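Capsule biosynthesis protein capD (PDB 3GA9) cleaves the poly-gamma-D-glutamate capsule of Bacillus anthracis and, as a transpeptidase, links it through an amide bond to meso-diaminopimelic acid in the peptidoglycan. Local coordinates at residues B[114-119]-B[135-140]. Residues are numbered along the deposited sequence; the frame is centred on the assembly and turned at random.
Sequences NTAYTE and LNVKKK
Backbone pairing of Y117 with K138 and of T118 with K139 identifies a parallel strand contact, and four N-H...O bonds trace it. N136 N reaches N114 O with the donor tilted 31° from the carbonyl plane, whereas K138 N meets A116 O (2.7 Å) almost head-on, at a C=O...donor angle of 171°. K138 uses both its N-H and its C=O, giving to A116 O and taking from T118 N, and K140 N closes the run on T118 O. CA-H...O contacts supplement it, the shortest from Y117 CA to K138 O (3.0 Å). K138 O also receives a weak bond from T118 OG1 at 3.4 Å.

Side-chain contacts distinguish the two faces. On the face bearing Y117, T115 CG2 lies 3.5 Å above the ring plane, offset toward the rim. K138 CG and K140 CE come obliquely to Y117 CD1, at 3.8 and 3.7 Å; K140 runs alongside the tyrosine, and the bend of K138 at chi2 (67°) accompanies an ammonium end directed away from strand 115-118. The Y117 side chain lies near that of the capsule-binding R81, and K140 makes a cation-pi contact with F145. On the face bearing T118, V137 CG1 meets T118 OG1, methyl to hydroxyl (3.4 Å), and V137 CG2 packs on A116 CB (4.3 Å).

Helix 124-131, whose L130 touches V137, connects the two parallel strands as a beta-alpha-beta crossover. Since the crossing bonds are mainly between main chains, the register probably depends little on the lysine ammonium groups, while the methylenes of K138 and K140 supply apolar cover for Y117.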
# COMPACT_ATOMS: atom_id res chain seq x y z
N ASN B 114 19.54 -12.56 -10.10
CA ASN B 114 20.43 -12.44 -11.26
C ASN B 114 19.81 -11.86 -12.54
O ASN B 114 20.48 -11.83 -13.58
CB ASN B 114 21.15 -13.78 -11.58
CG ASN B 114 22.17 -14.17 -10.50
OD1 ASN B 114 22.57 -15.34 -10.39
ND2 ASN B 114 22.61 -13.18 -9.70
N THR B 115 18.55 -11.43 -12.46
CA THR B 115 17.96 -10.56 -13.49
C THR B 115 17.75 -9.18 -12.87
O THR B 115 17.05 -9.05 -11.87
CB THR B 115 16.60 -11.09 -14.04
OG1 THR B 115 16.78 -12.38 -14.61
CG2 THR B 115 16.06 -10.18 -15.15
N ALA B 116 18.37 -8.16 -13.46
CA ALA B 116 18.06 -6.79 -13.09
C ALA B 116 16.95 -6.29 -14.02
O ALA B 116 17.13 -6.30 -15.23
CB ALA B 116 19.30 -5.92 -13.23
N TYR B 117 15.80 -5.88 -13.47
CA TYR B 117 14.72 -5.30 -14.30
C TYR B 117 14.80 -3.78 -14.29
O TYR B 117 14.91 -3.18 -13.23
CB TYR B 117 13.35 -5.75 -13.82
CG TYR B 117 13.10 -7.23 -13.95
CD1 TYR B 117 12.78 -7.80 -15.19
CD2 TYR B 117 13.19 -8.07 -12.84
CE1 TYR B 117 12.54 -9.17 -15.31
CE2 TYR B 117 12.96 -9.45 -12.95
CZ TYR B 117 12.64 -9.99 -14.19
OH TYR B 117 12.41 -11.35 -14.30
N THR B 118 14.76 -3.17 -15.48
CA THR B 118 14.92 -1.71 -15.62
C THR B 118 13.70 -1.00 -16.18
O THR B 118 13.02 -1.51 -17.07
CB THR B 118 16.04 -1.33 -16.59
OG1 THR B 118 16.90 -2.45 -16.79
CG2 THR B 118 16.84 -0.13 -16.05
N GLU B 119 13.47 0.20 -15.67
CA GLU B 119 12.36 1.02 -16.14
C GLU B 119 12.73 1.59 -17.51
O GLU B 119 11.96 1.48 -18.47
CB GLU B 119 12.06 2.11 -15.12
CG GLU B 119 10.61 2.55 -15.05
CD GLU B 119 10.35 3.61 -13.99
OE1 GLU B 119 11.22 3.87 -13.13
OE2 GLU B 119 9.25 4.20 -14.01
N LEU B 135 24.82 -10.63 -13.53
CA LEU B 135 23.48 -10.08 -13.73
C LEU B 135 23.08 -9.80 -15.19
O LEU B 135 23.84 -9.24 -15.95
CB LEU B 135 23.34 -8.79 -12.92
CG LEU B 135 23.60 -8.93 -11.44
CD1 LEU B 135 23.78 -7.58 -10.85
CD2 LEU B 135 22.46 -9.65 -10.80
N ASN B 136 21.86 -10.15 -15.56
CA ASN B 136 21.43 -9.86 -16.93
C ASN B 136 20.25 -8.89 -17.08
O ASN B 136 19.08 -9.29 -17.04
CB ASN B 136 21.22 -11.15 -17.73
CG ASN B 136 20.27 -12.10 -17.05
OD1 ASN B 136 19.49 -11.70 -16.19
ND2 ASN B 136 20.31 -13.38 -17.44
N VAL B 137 20.59 -7.62 -17.27
CA VAL B 137 19.62 -6.54 -17.46
C VAL B 137 18.44 -6.91 -18.36
O VAL B 137 18.61 -7.48 -19.43
CB VAL B 137 20.33 -5.24 -17.94
CG1 VAL B 137 19.33 -4.17 -18.44
CG2 VAL B 137 21.23 -4.66 -16.84
N LYS B 138 17.23 -6.59 -17.90
CA LYS B 138 16.01 -6.74 -18.67
C LYS B 138 15.13 -5.48 -18.46
O LYS B 138 14.83 -5.10 -17.32
CB LYS B 138 15.31 -8.05 -18.26
CG LYS B 138 13.89 -8.23 -18.75
CD LYS B 138 13.80 -8.39 -20.26
CE LYS B 138 12.35 -8.26 -20.75
NZ LYS B 138 12.21 -8.62 -22.20
N LYS B 139 14.76 -4.80 -19.55
CA LYS B 139 13.89 -3.63 -19.43
C LYS B 139 12.43 -4.10 -19.39
O LYS B 139 12.03 -5.02 -20.10
CB LYS B 139 14.13 -2.63 -20.57
CG LYS B 139 13.68 -1.21 -20.25
CD LYS B 139 13.05 -0.56 -21.46
CE LYS B 139 11.77 0.15 -21.10
NZ LYS B 139 11.40 1.15 -22.12
N LYS B 140 11.64 -3.48 -18.51
CA LYS B 140 10.26 -3.89 -18.33
C LYS B 140 9.27 -2.84 -18.81
O LYS B 140 9.49 -1.64 -18.64
CB LYS B 140 10.01 -4.28 -16.88
CG LYS B 140 8.87 -5.26 -16.72
CD LYS B 140 9.29 -6.43 -15.82
CE LYS B 140 9.34 -7.74 -16.58
NZ LYS B 140 8.00 -8.35 -16.65